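Local atomic coordinates of NAD(P)H-FMN oxidoreductase (Bacillus subtilis, PDB entry 5LVA), a protein that binds flavin mononucleotide and probably uses NAD(P)H to reduce flavin, as a flavin reductase. Residues K99-A104 and I138-L143; M1-L6 and R59-F64. All coordinates share one frame; numbering follows the deposited sequence.

Contact 1 (K99-A104 and I138-L143); sequences KEFMVA and IGTTYL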
loop_
_atom_site.group_PDB
_atom_site.type_symbol
_atom_site.label_atom_id
_atom_site.label_comp_id
_atom_site.label_asym_id
_atom_site.label_seq_id
_atom_site.Cartn_x
_atom_site.Cartn_y
_atom_site.Cartn_z
ATOM N N LYS A 99 -4.390 2.050 -14.828
ATOM C CA LYS A 99 -3.508 2.596 -13.798
ATOM C C LYS A 99 -2.700 1.491 -13.141
ATOM O O LYS A 99 -3.089 0.337 -13.183
ATOM C CB LYS A 99 -4.315 3.360 -12.737
ATOM C CG LYS A 99 -5.051 4.578 -13.274
ATOM C CD LYS A 99 -5.865 5.281 -12.193
ATOM C CE LYS A 99 -6.617 6.475 -12.743
ATOM N NZ LYS A 99 -5.715 7.608 -13.098
ATOM N N GLU A 100 -1.577 1.851 -12.532
ATOM C CA GLU A 100 -0.752 0.890 -11.815
ATOM C C GLU A 100 -1.188 0.762 -10.363
ATOM O O GLU A 100 -1.698 1.709 -9.769
ATOM C CB GLU A 100 0.723 1.280 -11.900
ATOM C CG GLU A 100 1.328 1.071 -13.273
ATOM C CD GLU A 100 2.718 1.677 -13.425
ATOM O OE1 GLU A 100 2.959 2.790 -12.910
ATOM O OE2 GLU A 100 3.569 1.046 -14.085
ATOM N N PHE A 101 -0.968 -0.422 -9.807
ATOM C CA PHE A 101 -1.444 -0.802 -8.489
ATOM C C PHE A 101 -0.287 -1.489 -7.795
ATOM O O PHE A 101 0.198 -2.491 -8.275
ATOM C CB PHE A 101 -2.656 -1.727 -8.639
ATOM C CG PHE A 101 -3.275 -2.213 -7.344
ATOM C CD1 PHE A 101 -2.559 -2.975 -6.433
ATOM C CD2 PHE A 101 -4.631 -2.011 -7.107
ATOM C CE1 PHE A 101 -3.159 -3.439 -5.282
ATOM C CE2 PHE A 101 -5.241 -2.492 -5.959
ATOM C CZ PHE A 101 -4.504 -3.195 -5.049
ATOM N N MET A 102 0.179 -0.963 -6.675
ATOM C CA MET A 102 1.201 -1.692 -5.956
ATOM C C MET A 102 1.014 -1.620 -4.440
ATOM O O MET A 102 0.323 -0.756 -3.916
ATOM C CB MET A 102 2.592 -1.212 -6.375
ATOM C CG MET A 102 3.211 -0.097 -5.591
ATOM S SD MET A 102 5.019 -0.112 -5.773
ATOM C CE MET A 102 5.342 -1.541 -4.785
ATOM N N VAL A 103 1.603 -2.588 -3.758
ATOM C CA VAL A 103 1.511 -2.700 -2.319
ATOM C C VAL A 103 2.882 -2.475 -1.725
ATOM O O VAL A 103 3.853 -3.001 -2.222
ATOM C CB VAL A 103 0.964 -4.098 -1.889
ATOM C CG1 VAL A 103 1.108 -4.310 -0.380
ATOM C CG2 VAL A 103 -0.470 -4.245 -2.311
ATOM N N ALA A 104 2.959 -1.685 -0.666
ATOM C CA ALA A 104 4.202 -1.546 0.088
ATOM C C ALA A 104 3.927 -1.956 1.517
ATOM O O ALA A 104 3.201 -1.287 2.220
ATOM C CB ALA A 104 4.736 -0.121 0.019
ATOM N N ILE A 138 -10.498 -4.647 -11.012
ATOM C CA ILE A 138 -10.810 -3.256 -11.286
ATOM C C ILE A 138 -10.045 -2.724 -12.479
ATOM O O ILE A 138 -10.267 -1.602 -12.904
ATOM C CB ILE A 138 -10.544 -2.366 -10.072
ATOM C CG1 ILE A 138 -9.062 -2.348 -9.740
ATOM C CG2 ILE A 138 -11.367 -2.839 -8.891
ATOM C CD1 ILE A 138 -8.731 -1.568 -8.509
ATOM N N GLY A 139 -9.154 -3.530 -13.027
ATOM C CA GLY A 139 -8.519 -3.184 -14.280
ATOM C C GLY A 139 -7.145 -2.568 -14.182
ATOM O O GLY A 139 -6.609 -2.081 -15.170
ATOM N N THR A 140 -6.559 -2.582 -12.997
ATOM C CA THR A 140 -5.242 -1.995 -12.830
ATOM C C THR A 140 -4.143 -3.017 -13.104
ATOM O O THR A 140 -4.392 -4.214 -13.113
ATOM C CB THR A 140 -5.078 -1.416 -11.433
ATOM O OG1 THR A 140 -5.478 -2.389 -10.473
ATOM C CG2 THR A 140 -5.960 -0.218 -11.274
ATOM N N THR A 141 -2.931 -2.536 -13.340
ATOM C CA THR A 141 -1.790 -3.407 -13.555
ATOM C C THR A 141 -1.079 -3.662 -12.233
ATOM O O THR A 141 -0.627 -2.716 -11.585
ATOM C CB THR A 141 -0.811 -2.789 -14.552
ATOM O OG1 THR A 141 -1.469 -2.591 -15.806
ATOM C CG2 THR A 141 0.413 -3.679 -14.741
ATOM N N TYR A 142 -0.982 -4.930 -11.835
ATOM C CA TYR A 142 -0.410 -5.273 -10.540
ATOM C C TYR A 142 1.109 -5.344 -10.600
ATOM O O TYR A 142 1.666 -6.205 -11.249
ATOM C CB TYR A 142 -0.974 -6.597 -10.017
ATOM C CG TYR A 142 -0.605 -6.847 -8.579
ATOM C CD1 TYR A 142 -1.239 -6.156 -7.559
ATOM C CD2 TYR A 142 0.404 -7.741 -8.236
ATOM C CE1 TYR A 142 -0.898 -6.352 -6.237
ATOM C CE2 TYR A 142 0.751 -7.950 -6.919
ATOM C CZ TYR A 142 0.093 -7.239 -5.919
ATOM O OH TYR A 142 0.404 -7.410 -4.593
ATOM N N LEU A 143 1.762 -4.422 -9.904
ATOM C CA LEU A 143 3.218 -4.320 -9.856
ATOM C C LEU A 143 3.773 -5.139 -8.700
ATOM O O LEU A 143 3.057 -5.411 -7.750
ATOM C CB LEU A 143 3.629 -2.854 -9.708
ATOM C CG LEU A 143 3.145 -1.866 -10.758
ATOM C CD1 LEU A 143 3.576 -0.470 -10.372
ATOM C CD2 LEU A 143 3.694 -2.217 -12.108
HETATM O O HOH W 1 2.071 -4.705 -5.570
#
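The rings of Phe101 and Tyr142 meet on the same face of the sheet, neither stacked nor edge-to-face: their planes make 42°. Phe101 CD1 and CE1 come up to the edge of the tyrosine ring, with CD1 lying 3.6 Å from Tyr142 CD1. At the edge of the phenylalanine ring, near its plane, sits Ile138 CD1, 4.4 Å from Phe101 CD2. Thr140 OG1 lies obliquely to this ring, 3.5 Å from Phe101 CD2; that hydroxyl is bonded to Ser135 OG of helix 129-138, which lies over this face. Both aromatic residues hold CG anti to the backbone N (chi1 -180° in Phe101), which sends both rings to the same face, where they meet at a slant. Beyond them, Tyr142 OH lies 4.0 Å from Val103 CG2. An alanine in place of Phe101 removes the ring, which would probably open a gap beside Ile138 CD1 and leave Tyr142 freer to turn. On the face that carries Glu100, Leu143 reaches over with CD1 and crosses the Glu100 chain, 3.7 Å from Glu100 CB, so that the methylenes meet apolar surface while the carboxylate forms a salt bridge with Arg59. Met102 CB completes this packing against Leu143 CB. Between the faces run three backbone bonds: Thr141 N to Lys99 O, Phe101 N to Thr141 O, and Leu143 N to Phe101 O, the last nearly straight at 177°. At Leu143 a water accepts from Val103 N (2.8 Å from it) and donates to Leu143 O, and backbone bonding resumes from Val103 to Tyr146. Glycine suits position 139, where positive phi ends the helix and lets the chain turn into the strand. Helix 129-138 leading into a parallel edge strand beside strand 100-106 is the beta-alpha-beta crossover of the flavodoxin-like fold.

Contact 2 (M1-L6 and R59-F64); sequences MKVLVL and RIVFQF
Leu6 packs against two residues of strand 59-65: its CD1 lies 3.8 Å from Ile60 CG2 and 4.0 Å from Phe62 CE2. CG stands anti to the carbonyl carbon in both Leu6 and Phe62 (chi1 -50° and -60°), and the two side chains therefore point the same way, side by side. Leu4 adds a looser touch on this face, CD2 to Ile60 CG2, while Trp78 of helix 73-82 covers both Leu6 and Phe62. The apolar part of the other face is made by Val3, Val5 and Val61, beta-branched residues that suit extended strands and pack compactly: Val3 CG1 lies 3.9 Å from Val61 CG2, and Val5 CG2 rests against Val61 CB. Beneath the side chains the backbones are laced in parallel register, with Leu4 N to Arg59 O, Val61 N to Leu4 O, and Leu6 N to Val61 O. Gln63 N closes the ladder on Leu6 O, 2.9 Å away, although tilted 32° from that carbonyl plane. Gln63 OE1 passes Val5 CG1 at 3.6 Å. Buried as it is, this amide is satisfied at both ends, by Tyr166 OH at OE1 and by Asn18 OD1 at NE2; Asn18 binds the flavin, and Gln63 is thus a second-shell residue. Toward Lys2 the contact loosens. There Arg59 N reaches Lys2 O over 3.2 Å, and the exposed Lys2 side chain leads off from the strand, with NZ making a weak bond to Glu56 O; a long charged chain suits this solvent-facing place. Two central parallel strands joined side by side, with mostly apolar residues on both faces for helices to cover, are characteristic of the flavodoxin-like alpha/beta sandwich, in which the first strand lies next to the third.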
loop_
_atom_site.group_PDB
_atom_site.type_symbol
_atom_site.label_atom_id
_atom_site.label_comp_id
_atom_site.label_asym_id
_atom_site.label_seq_id
_atom_site.Cartn_x
_atom_site.Cartn_y
_atom_site.Cartn_z
ATOM N N MET A 1 4.784 8.520 -13.122
ATOM C CA MET A 1 5.015 9.938 -12.837
ATOM C C MET A 1 4.164 10.407 -11.656
ATOM O O MET A 1 4.700 10.705 -10.594
ATOM C CB MET A 1 4.736 10.792 -14.082
ATOM C CG MET A 1 5.272 12.231 -14.033
ATOM S SD MET A 1 6.791 12.470 -13.077
ATOM C CE MET A 1 7.323 14.096 -13.622
ATOM N N LYS A 2 2.847 10.463 -11.828
ATOM C CA LYS A 2 1.969 10.870 -10.728
ATOM C C LYS A 2 1.613 9.709 -9.808
ATOM O O LYS A 2 0.866 8.819 -10.177
ATOM C CB LYS A 2 0.693 11.509 -11.263
ATOM C CG LYS A 2 0.823 12.990 -11.481
ATOM C CD LYS A 2 -0.513 13.675 -11.371
ATOM C CE LYS A 2 -0.608 14.831 -12.347
ATOM N NZ LYS A 2 -1.856 14.752 -13.158
ATOM N N VAL A 3 2.134 9.740 -8.589
ATOM C CA VAL A 3 1.992 8.608 -7.696
ATOM C C VAL A 3 1.235 8.942 -6.426
ATOM O O VAL A 3 1.660 9.778 -5.644
ATOM C CB VAL A 3 3.360 8.043 -7.315
ATOM C CG1 VAL A 3 3.198 6.834 -6.434
ATOM C CG2 VAL A 3 4.163 7.703 -8.565
ATOM N N LEU A 4 0.113 8.263 -6.220
ATOM C CA LEU A 4 -0.682 8.419 -5.015
ATOM C C LEU A 4 -0.297 7.350 -3.990
ATOM O O LEU A 4 -0.436 6.166 -4.257
ATOM C CB LEU A 4 -2.166 8.339 -5.361
ATOM C CG LEU A 4 -3.203 8.511 -4.257
ATOM C CD1 LEU A 4 -3.164 9.909 -3.662
ATOM C CD2 LEU A 4 -4.570 8.213 -4.802
ATOM N N VAL A 5 0.225 7.760 -2.839
ATOM C CA VAL A 5 0.585 6.810 -1.794
ATOM C C VAL A 5 -0.422 6.889 -0.676
ATOM O O VAL A 5 -0.445 7.856 0.083
ATOM C CB VAL A 5 1.992 7.059 -1.190
ATOM C CG1 VAL A 5 2.308 6.016 -0.133
ATOM C CG2 VAL A 5 3.071 7.061 -2.258
ATOM N N LEU A 6 -1.256 5.867 -0.570
ATOM C CA LEU A 6 -2.223 5.803 0.504
ATOM C C LEU A 6 -1.656 5.017 1.675
ATOM O O LEU A 6 -1.556 3.805 1.606
ATOM C CB LEU A 6 -3.516 5.178 -0.001
ATOM C CG LEU A 6 -4.032 5.800 -1.301
ATOM C CD1 LEU A 6 -5.258 5.078 -1.807
ATOM C CD2 LEU A 6 -4.350 7.244 -1.061
ATOM N N ARG A 59 -0.460 5.995 -10.709
ATOM C CA ARG A 59 -0.119 4.823 -9.930
ATOM C C ARG A 59 -0.635 4.980 -8.510
ATOM O O ARG A 59 -0.485 6.029 -7.915
ATOM C CB ARG A 59 1.390 4.607 -9.919
ATOM C CG ARG A 59 1.820 3.395 -9.115
ATOM C CD ARG A 59 3.317 3.313 -8.977
ATOM N NE ARG A 59 3.952 2.993 -10.243
ATOM C CZ ARG A 59 5.236 2.689 -10.380
ATOM N NH1 ARG A 59 6.031 2.670 -9.321
ATOM N NH2 ARG A 59 5.725 2.406 -11.581
ATOM N N ILE A 60 -1.240 3.931 -7.967
ATOM C CA ILE A 60 -1.734 3.957 -6.599
ATOM C C ILE A 60 -0.999 2.950 -5.722
ATOM O O ILE A 60 -0.937 1.766 -6.036
ATOM C CB ILE A 60 -3.222 3.673 -6.554
ATOM C CG1 ILE A 60 -3.919 4.539 -7.591
ATOM C CG2 ILE A 60 -3.763 3.947 -5.165
ATOM C CD1 ILE A 60 -5.370 4.360 -7.626
ATOM N N VAL A 61 -0.433 3.444 -4.627
ATOM C CA VAL A 61 0.376 2.637 -3.727
ATOM C C VAL A 61 -0.296 2.494 -2.382
ATOM O O VAL A 61 -0.537 3.477 -1.707
ATOM C CB VAL A 61 1.764 3.252 -3.527
ATOM C CG1 VAL A 61 2.551 2.467 -2.517
ATOM C CG2 VAL A 61 2.505 3.321 -4.848
ATOM N N PHE A 62 -0.604 1.268 -1.995
ATOM C CA PHE A 62 -1.176 1.014 -0.683
ATOM C C PHE A 62 -0.064 0.648 0.287
ATOM O O PHE A 62 0.570 -0.394 0.146
ATOM C CB PHE A 62 -2.227 -0.091 -0.755
ATOM C CG PHE A 62 -3.373 0.224 -1.674
ATOM C CD1 PHE A 62 -3.292 -0.048 -3.031
ATOM C CD2 PHE A 62 -4.527 0.803 -1.184
ATOM C CE1 PHE A 62 -4.348 0.249 -3.879
ATOM C CE2 PHE A 62 -5.583 1.110 -2.022
ATOM C CZ PHE A 62 -5.496 0.823 -3.371
ATOM N N GLN A 63 0.194 1.530 1.251
ATOM C CA GLN A 63 1.264 1.329 2.214
ATOM C C GLN A 63 0.690 1.022 3.580
ATOM O O GLN A 63 -0.115 1.779 4.095
ATOM C CB GLN A 63 2.165 2.555 2.285
ATOM C CG GLN A 63 3.364 2.379 3.191
ATOM C CD GLN A 63 4.213 3.631 3.328
ATOM O OE1 GLN A 63 4.258 4.477 2.443
ATOM N NE2 GLN A 63 4.905 3.739 4.443
ATOM N N PHE A 64 1.105 -0.091 4.171
ATOM C CA PHE A 64 0.580 -0.483 5.466
ATOM C C PHE A 64 1.489 -1.478 6.139
ATOM O O PHE A 64 2.332 -2.067 5.493
ATOM C CB PHE A 64 -0.834 -1.065 5.324
ATOM C CG PHE A 64 -0.953 -2.208 4.335
ATOM C CD1 PHE A 64 -1.234 -1.965 3.003
ATOM C CD2 PHE A 64 -0.823 -3.526 4.754
ATOM C CE1 PHE A 64 -1.361 -2.995 2.121
ATOM C CE2 PHE A 64 -0.950 -4.556 3.874
ATOM C CZ PHE A 64 -1.216 -4.298 2.555
#

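Contacts 1 and 2 belong to one parallel sheet, their centres about 9 Å apart, and are joined because strands 59-65 and 100-106 are neighbours. Ala104 N lies 2.8 Å from Phe62 O, a probable hydrogen bond. On one face Phe101 CE2 meets Phe62 CE1 at 3.6 Å, carrying the aromatic packing of contact 1 over to that of contact 2. On the other, the salt bridge Glu100 OE1 to Arg59 NE (2.9 Å) spans the same pair of strands. Toward the flavin, contact 2 comes nearer: the side chain of Gln63 is about 7 Å from FMN, that of Val103 in contact 1 about 11 Å.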